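Local coordinates for protein adenosine deaminase 1 (Arthrobacter aurescens, PDB 3RYS) that probably catalyses the zinc-dependent hydrolytic deamination of adenine to hypoxanthine and ammonium, a step of purine salvage and nitrogen catabolism, at residues A[18-22]-A[23-27]; A[88-92]-A[93-97]; A[187-191]-A[192-196]. All coordinates share one frame; numbering follows the deposited sequence.

Interaction 1 (A[18-22]-A[23-27]); sequences LHLHI and EGTLQ. With ZN (zinc ion), chain C; ADE (adenine), chain D.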
loop_
_atom_site.group_PDB
_atom_site.type_symbol
_atom_site.label_atom_id
_atom_site.label_comp_id
_atom_site.label_asym_id
_atom_site.label_seq_id
_atom_site.Cartn_x
_atom_site.Cartn_y
_atom_site.Cartn_z
ATOM N N LEU A 18 -0.378 -0.526 -6.059
ATOM C CA LEU A 18 0.916 0.085 -5.788
ATOM C C LEU A 18 1.066 0.496 -4.326
ATOM O O LEU A 18 2.172 0.766 -3.855
ATOM C CB LEU A 18 1.115 1.309 -6.682
ATOM C CG LEU A 18 0.972 1.103 -8.189
ATOM C CD1 LEU A 18 1.228 2.411 -8.926
ATOM C CD2 LEU A 18 1.910 0.012 -8.674
ATOM N N HIS A 19 -0.056 0.551 -3.618
ATOM C CA HIS A 19 -0.074 0.974 -2.223
ATOM C C HIS A 19 -0.731 -0.112 -1.375
ATOM O O HIS A 19 -1.960 -0.197 -1.299
ATOM C CB HIS A 19 -0.838 2.294 -2.085
ATOM C CG HIS A 19 -0.787 2.890 -0.713
ATOM N ND1 HIS A 19 -0.847 4.250 -0.490
ATOM C CD2 HIS A 19 -0.679 2.314 0.507
ATOM C CE1 HIS A 19 -0.787 4.486 0.808
ATOM N NE2 HIS A 19 -0.680 3.327 1.434
ATOM N N LEU A 20 0.090 -0.946 -0.746
ATOM C CA LEU A 20 -0.420 -2.058 0.044
ATOM C C LEU A 20 0.601 -2.597 1.032
ATOM O O LEU A 20 1.708 -2.978 0.651
ATOM C CB LEU A 20 -0.886 -3.193 -0.860
ATOM C CG LEU A 20 -1.278 -4.426 -0.049
ATOM C CD1 LEU A 20 -2.661 -4.894 -0.447
ATOM C CD2 LEU A 20 -0.241 -5.548 -0.162
ATOM N N HIS A 21 0.209 -2.639 2.302
ATOM C CA HIS A 21 1.062 -3.160 3.358
ATOM C C HIS A 21 0.739 -4.624 3.623
ATOM O O HIS A 21 -0.399 -4.970 3.933
ATOM C CB HIS A 21 0.865 -2.344 4.627
ATOM C CG HIS A 21 1.034 -0.875 4.423
ATOM N ND1 HIS A 21 2.204 -0.212 4.724
ATOM C CD2 HIS A 21 0.184 0.061 3.941
ATOM C CE1 HIS A 21 2.065 1.071 4.441
ATOM N NE2 HIS A 21 0.851 1.262 3.963
ATOM N N ILE A 22 1.739 -5.485 3.495
ATOM C CA ILE A 22 1.505 -6.914 3.639
ATOM C C ILE A 22 0.971 -7.264 5.029
ATOM O O ILE A 22 0.149 -8.166 5.173
ATOM C CB ILE A 22 2.760 -7.743 3.289
ATOM C CG1 ILE A 22 2.356 -9.158 2.873
ATOM C CG2 ILE A 22 3.752 -7.752 4.441
ATOM C CD1 ILE A 22 1.369 -9.192 1.725
ATOM N N GLU A 23 1.423 -6.526 6.041
ATOM C CA GLU A 23 0.967 -6.728 7.415
ATOM C C GLU A 23 -0.485 -6.291 7.603
ATOM O O GLU A 23 -1.153 -6.724 8.545
ATOM C CB GLU A 23 1.858 -5.963 8.398
ATOM C CG GLU A 23 3.332 -6.353 8.375
ATOM C CD GLU A 23 4.144 -5.575 7.348
ATOM O OE1 GLU A 23 3.577 -5.142 6.325
ATOM O OE2 GLU A 23 5.359 -5.398 7.564
ATOM N N GLY A 24 -0.961 -5.422 6.713
ATOM C CA GLY A 24 -2.328 -4.934 6.763
ATOM C C GLY A 24 -3.258 -5.886 6.040
ATOM O O GLY A 24 -4.464 -5.660 5.929
ATOM N N THR A 25 -2.662 -6.967 5.558
ATOM C CA THR A 25 -3.347 -8.030 4.845
ATOM C C THR A 25 -3.793 -9.151 5.793
ATOM O O THR A 25 -4.546 -10.056 5.412
ATOM C CB THR A 25 -2.399 -8.579 3.781
ATOM O OG1 THR A 25 -2.748 -8.017 2.513
ATOM C CG2 THR A 25 -2.451 -10.088 3.710
ATOM N N LEU A 26 -3.337 -9.055 7.038
ATOM C CA LEU A 26 -3.546 -10.084 8.049
ATOM C C LEU A 26 -4.990 -10.153 8.543
ATOM O O LEU A 26 -5.437 -9.313 9.321
ATOM C CB LEU A 26 -2.611 -9.838 9.230
ATOM C CG LEU A 26 -2.162 -11.062 10.020
ATOM C CD1 LEU A 26 -1.738 -12.162 9.066
ATOM C CD2 LEU A 26 -1.022 -10.680 10.954
ATOM N N GLN A 27 -5.708 -11.172 8.091
ATOM C CA GLN A 27 -7.106 -11.361 8.447
ATOM C C GLN A 27 -7.224 -12.038 9.821
ATOM O O GLN A 27 -6.387 -12.865 10.181
ATOM C CB GLN A 27 -7.786 -12.203 7.361
ATOM C CG GLN A 27 -9.252 -11.896 7.163
ATOM C CD GLN A 27 -9.490 -10.495 6.638
ATOM O OE1 GLN A 27 -8.989 -10.120 5.573
ATOM N NE2 GLN A 27 -10.274 -9.713 7.379
HETATM ZN ZN ZN C . -0.508 3.152 3.729
HETATM N N9 ADE D . 1.226 1.890 8.086
HETATM C C8 ADE D . 0.423 0.979 7.451
HETATM N N7 ADE D . -0.527 1.516 6.715
HETATM C C5 ADE D . -0.332 2.880 6.884
HETATM C C6 ADE D . -1.011 4.006 6.370
HETATM N N6 ADE D . -2.066 3.911 5.551
HETATM N N1 ADE D . -0.563 5.229 6.733
HETATM C C2 ADE D . 0.492 5.313 7.556
HETATM N N3 ADE D . 1.214 4.331 8.103
HETATM C C4 ADE D . 0.743 3.129 7.725
HETATM O O HOH W 1 4.158 -2.225 5.129
#
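The imidazole of H21 works through its face and its edge at once, and the edge joins it to E23. Over one face sits N7 of the bound adenine, 3.1 Å above the ring plane, displaced toward the rim on the NE2 side. At the edge, in plane, a water accepts the N-H of ND1, its oxygen 2.8 Å from H21 ND1. The same water donates to E23 OE1 at 3.2 Å, so the carboxylate acts as a second-shell group that helps fix the rotation of the ring. E23 is itself steadied, because its OE2 accepts the backbone N-H of D103. Its chain bends at chi2 (88°), bringing OE1 to CG2 of I22, whose side chain E23 crosses at about a right angle.

The other nitrogen of the ring goes to the metal. H21 NE2 binds the zinc ion at 2.3 Å, and H19 NE2 does so at the same distance, with adenine N6 at 2.5 Å from the zinc. H199 and D280 complete the site. Two histidines separated by one residue, just after strand 15-17, form the His-X-His motif of the metal-dependent hydrolases, whose TIM barrel carries the active site at the C-terminal ends of its strands. In H21, CG stands anti to the carbonyl carbon (chi1 -53°), which sends the ring to the metal rather than into the turn that follows.

That turn is a short 3-10 segment. G24 N donates to H21 O at 2.9 Å, and T25 N to I22 O at 3.1 Å. The side chain of I22 is buried against M82 and T83 of helix 76-92. Y66 of helix 59-69, part of the adenine pocket, touches both H21 and E23.

Interaction 2 (A[88-92]-A[93-97]); sequences ERAAA and GGVRH
V95 folds back on A90, and its side chain can be followed outward from the backbone. CB lies beside A90 O, a carbonyl of the last helical turn. From there the two methyls diverge: CG1 stands anti to the backbone N (chi1 -179°), which leaves CG2 beside that nitrogen and facing the helix. CG2 meets the methyl of A90, 3.8 Å from A90 CB, and also rests on A90 O. The valine touches E17 of the neighbouring strand 15-17 as well.

Around this apolar pair the backbone closes a Schellman motif. V95 N donates to A90 O at 3.1 Å and G94 N to A91 O at 2.9 Å. A90 O has a second donor, G93 N at 3.0 Å, and the two N-H groups reach it from opposite faces of its plane. G94 has positive phi (106°); at its backbone angles a CB would press on the carbonyl oxygen before it, so glycine suits the position. R89 bends at chi2 and brings NH1 to within 3.8 Å of G93 CA, while the same NH1 makes a salt bridge to D290.

The motif ends helix 76-92 and turns the chain into strand 95-102 of the barrel. Since main-chain amides and two small apolar groups do the fastening, this helix stop probably depends mainly on backbone geometry and glycine rather than on a charged or polar side-chain cap.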
loop_
_atom_site.group_PDB
_atom_site.type_symbol
_atom_site.label_atom_id
_atom_site.label_comp_id
_atom_site.label_asym_id
_atom_site.label_seq_id
_atom_site.Cartn_x
_atom_site.Cartn_y
_atom_site.Cartn_z
ATOM N N GLU A 88 -3.305 -14.503 -3.362
ATOM C CA GLU A 88 -4.442 -15.309 -3.786
ATOM C C GLU A 88 -5.715 -14.459 -3.882
ATOM O O GLU A 88 -6.420 -14.484 -4.898
ATOM C CB GLU A 88 -4.642 -16.483 -2.820
ATOM C CG GLU A 88 -5.834 -17.374 -3.143
ATOM C CD GLU A 88 -6.149 -18.368 -2.033
ATOM O OE1 GLU A 88 -5.356 -18.466 -1.071
ATOM O OE2 GLU A 88 -7.192 -19.053 -2.123
ATOM N N ARG A 89 -5.997 -13.699 -2.830
ATOM C CA ARG A 89 -7.184 -12.844 -2.800
ATOM C C ARG A 89 -7.071 -11.668 -3.776
ATOM O O ARG A 89 -8.037 -11.312 -4.452
ATOM C CB ARG A 89 -7.462 -12.352 -1.377
ATOM C CG ARG A 89 -8.626 -11.383 -1.271
ATOM C CD ARG A 89 -9.938 -11.981 -1.784
ATOM N NE ARG A 89 -11.031 -11.014 -1.688
ATOM C CZ ARG A 89 -11.238 -10.030 -2.560
ATOM N NH1 ARG A 89 -10.430 -9.885 -3.604
ATOM N NH2 ARG A 89 -12.251 -9.189 -2.395
ATOM N N ALA A 90 -5.881 -11.084 -3.859
ATOM C CA ALA A 90 -5.632 -9.993 -4.791
ATOM C C ALA A 90 -5.898 -10.426 -6.229
ATOM O O ALA A 90 -6.559 -9.717 -6.985
ATOM C CB ALA A 90 -4.207 -9.474 -4.643
ATOM N N ALA A 91 -5.382 -11.592 -6.603
ATOM C CA ALA A 91 -5.563 -12.101 -7.959
ATOM C C ALA A 91 -7.045 -12.229 -8.304
ATOM O O ALA A 91 -7.495 -11.741 -9.342
ATOM C CB ALA A 91 -4.851 -13.441 -8.129
ATOM N N ALA A 92 -7.798 -12.878 -7.419
ATOM C CA ALA A 92 -9.235 -13.055 -7.597
ATOM C C ALA A 92 -9.966 -11.729 -7.763
ATOM O O ALA A 92 -11.063 -11.686 -8.309
ATOM C CB ALA A 92 -9.816 -13.824 -6.422
ATOM N N GLY A 93 -9.361 -10.649 -7.281
ATOM C CA GLY A 93 -9.982 -9.340 -7.343
ATOM C C GLY A 93 -9.519 -8.496 -8.513
ATOM O O GLY A 93 -9.915 -7.335 -8.647
ATOM N N GLY A 94 -8.667 -9.064 -9.360
ATOM C CA GLY A 94 -8.256 -8.382 -10.574
ATOM C C GLY A 94 -6.843 -7.831 -10.565
ATOM O O GLY A 94 -6.369 -7.343 -11.589
ATOM N N VAL A 95 -6.172 -7.903 -9.417
ATOM C CA VAL A 95 -4.799 -7.412 -9.296
ATOM C C VAL A 95 -3.851 -8.206 -10.201
ATOM O O VAL A 95 -3.649 -9.407 -10.012
ATOM C CB VAL A 95 -4.295 -7.457 -7.832
ATOM C CG1 VAL A 95 -2.872 -6.922 -7.734
ATOM C CG2 VAL A 95 -5.216 -6.666 -6.921
ATOM N N ARG A 96 -3.276 -7.523 -11.185
ATOM C CA ARG A 96 -2.407 -8.161 -12.167
ATOM C C ARG A 96 -0.943 -7.949 -11.800
ATOM O O ARG A 96 -0.064 -8.720 -12.193
ATOM C CB ARG A 96 -2.693 -7.588 -13.553
ATOM C CG ARG A 96 -4.076 -7.920 -14.058
ATOM C CD ARG A 96 -4.166 -9.402 -14.352
ATOM N NE ARG A 96 -3.298 -9.757 -15.467
ATOM C CZ ARG A 96 -2.627 -10.899 -15.561
ATOM N NH1 ARG A 96 -2.722 -11.804 -14.596
ATOM N NH2 ARG A 96 -1.855 -11.132 -16.617
ATOM N N HIS A 97 -0.703 -6.897 -11.029
ATOM C CA HIS A 97 0.632 -6.535 -10.584
ATOM C C HIS A 97 0.514 -5.892 -9.208
ATOM O O HIS A 97 -0.347 -5.034 -8.980
ATOM C CB HIS A 97 1.265 -5.560 -11.575
ATOM C CG HIS A 97 2.655 -5.141 -11.212
ATOM N ND1 HIS A 97 2.927 -3.977 -10.524
ATOM C CD2 HIS A 97 3.854 -5.719 -11.459
ATOM C CE1 HIS A 97 4.232 -3.863 -10.355
ATOM N NE2 HIS A 97 4.817 -4.907 -10.913
#

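Interaction 3 (A[187-191]-A[192-196]); sequences QRAAE and AGLRR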
loop_
_atom_site.group_PDB
_atom_site.type_symbol
_atom_site.label_atom_id
_atom_site.label_comp_id
_atom_site.label_asym_id
_atom_site.label_seq_id
_atom_site.Cartn_x
_atom_site.Cartn_y
_atom_site.Cartn_z
ATOM N N GLN A 187 18.826 9.516 0.304
ATOM C CA GLN A 187 20.062 9.694 -0.446
ATOM C C GLN A 187 20.803 8.363 -0.512
ATOM O O GLN A 187 21.362 8.002 -1.546
ATOM C CB GLN A 187 20.938 10.779 0.179
ATOM C CG GLN A 187 20.612 12.186 -0.304
ATOM C CD GLN A 187 21.383 13.265 0.445
ATOM O OE1 GLN A 187 21.474 13.247 1.677
ATOM N NE2 GLN A 187 21.933 14.219 -0.298
ATOM N N ARG A 188 20.787 7.625 0.594
ATOM C CA ARG A 188 21.370 6.287 0.633
ATOM C C ARG A 188 20.713 5.361 -0.386
ATOM O O ARG A 188 21.392 4.724 -1.189
ATOM C CB ARG A 188 21.245 5.688 2.036
ATOM C CG ARG A 188 22.545 5.644 2.828
ATOM C CD ARG A 188 23.264 4.319 2.609
ATOM N NE ARG A 188 23.367 3.996 1.190
ATOM C CZ ARG A 188 24.044 2.963 0.698
ATOM N NH1 ARG A 188 24.076 2.759 -0.615
ATOM N NH2 ARG A 188 24.690 2.135 1.512
ATOM N N ALA A 189 19.387 5.302 -0.343
ATOM C CA ALA A 189 18.612 4.445 -1.230
ATOM C C ALA A 189 18.845 4.759 -2.706
ATOM O O ALA A 189 19.043 3.853 -3.512
ATOM C CB ALA A 189 17.133 4.553 -0.898
ATOM N N ALA A 190 18.805 6.038 -3.061
ATOM C CA ALA A 190 18.949 6.442 -4.457
ATOM C C ALA A 190 20.296 6.018 -5.034
ATOM O O ALA A 190 20.362 5.471 -6.136
ATOM C CB ALA A 190 18.751 7.948 -4.605
ATOM N N GLU A 191 21.370 6.272 -4.291
ATOM C CA GLU A 191 22.703 5.875 -4.737
ATOM C C GLU A 191 22.869 4.355 -4.732
ATOM O O GLU A 191 23.826 3.831 -5.298
ATOM C CB GLU A 191 23.798 6.558 -3.910
ATOM C CG GLU A 191 23.858 6.127 -2.456
ATOM C CD GLU A 191 24.762 7.020 -1.613
ATOM O OE1 GLU A 191 24.942 8.209 -1.972
ATOM O OE2 GLU A 191 25.285 6.533 -0.584
ATOM N N ALA A 192 21.930 3.651 -4.103
ATOM C CA ALA A 192 21.906 2.192 -4.140
ATOM C C ALA A 192 21.066 1.681 -5.310
ATOM O O ALA A 192 20.947 0.476 -5.519
ATOM C CB ALA A 192 21.392 1.629 -2.827
ATOM N N GLY A 193 20.489 2.605 -6.075
ATOM C CA GLY A 193 19.688 2.250 -7.234
ATOM C C GLY A 193 18.272 1.867 -6.853
ATOM O O GLY A 193 17.520 1.314 -7.658
ATOM N N LEU A 194 17.906 2.162 -5.610
ATOM C CA LEU A 194 16.591 1.806 -5.100
ATOM C C LEU A 194 15.566 2.869 -5.460
ATOM O O LEU A 194 15.841 4.068 -5.392
ATOM C CB LEU A 194 16.638 1.605 -3.583
ATOM C CG LEU A 194 17.379 0.368 -3.073
ATOM C CD1 LEU A 194 17.686 0.500 -1.587
ATOM C CD2 LEU A 194 16.574 -0.895 -3.353
ATOM N N ARG A 195 14.381 2.418 -5.850
ATOM C CA ARG A 195 13.289 3.323 -6.173
ATOM C C ARG A 195 12.677 3.884 -4.896
ATOM O O ARG A 195 12.868 3.327 -3.816
ATOM C CB ARG A 195 12.251 2.609 -7.037
ATOM C CG ARG A 195 12.765 2.333 -8.440
ATOM C CD ARG A 195 11.664 1.840 -9.348
ATOM N NE ARG A 195 11.886 2.230 -10.738
ATOM C CZ ARG A 195 11.571 3.424 -11.235
ATOM N NH1 ARG A 195 11.027 4.348 -10.458
ATOM N NH2 ARG A 195 11.805 3.699 -12.510
ATOM N N ARG A 196 11.956 4.992 -5.011
ATOM C CA ARG A 196 11.518 5.716 -3.823
ATOM C C ARG A 196 10.038 6.064 -3.816
ATOM O O ARG A 196 9.516 6.618 -4.781
ATOM C CB ARG A 196 12.334 6.995 -3.669
ATOM C CG ARG A 196 13.771 6.767 -3.276
ATOM C CD ARG A 196 14.677 7.633 -4.119
ATOM N NE ARG A 196 14.844 7.049 -5.446
ATOM C CZ ARG A 196 14.876 7.751 -6.572
ATOM N NH1 ARG A 196 14.744 9.071 -6.539
ATOM N NH2 ARG A 196 15.030 7.128 -7.732
#
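Apolar contact comes first, between A189 and L194: A189 CB and L194 CB lie 4.0 Å apart, and CD1 of the leucine also reaches the CA of the alanine. Both residues touch I168 of strand 167-171, so the pair packs helix 183-191 against that strand.

Hydrogen bonds of the main chain form a Schellman motif. L194 N reaches A189 O at 2.9 Å, and G193 N reaches A190 O at the same length, with positive phi at G193 favouring glycine. A192 N also donates to A189 O, from the face opposite to L194 N. The motif ends helix 183-191 of a beta-alpha-beta unit and delivers the chain to strand 195-200, which runs parallel to strand 167-171.

One side chain supplies a further hydrogen bond. R196 bends at chi2 (135°) and chi3, so that NE meets L194 O at 3.1 Å, nearly straight (160°) and in the carbonyl plane. The guanidinium thus held lays one face over A190 CB, 4.0 Å from the plane and offset toward the rim, near NE and CD. A serine in place of R196 has no NE to give, and would probably leave L194 O without this partner and a gap beside A190 CB.

Charge plays a looser part: R188 NE and E191 OE2 form a long salt bridge of 3.6 Å, the oxygen lying well out of the guanidinium plane. NH1 of R188 lies against A192 CB at 3.7 Å.

In the fold
From the N terminus the three contacts follow in series, none nested in or crossing another, and each closes a local turn. Interaction 1 shapes the loop between strand 15-17 and helix 28-37, at the metal end of the barrel. Interaction 2 ends helix 76-92 and starts strand 95-102, which lies next to strand 15-17 in the parallel sheet. Interaction 3 repeats that helix-to-strand turn three strands further on, ahead of strand 195-200, which supplies the zinc ligand H199. The centres of interactions 2 and 3 lie about 29 Å apart; those of interactions 1 and 2 are separated by about 13 Å. Both helix stops thus lead into strands of the sheet that frames the site to which interaction 1 contributes two zinc ligands.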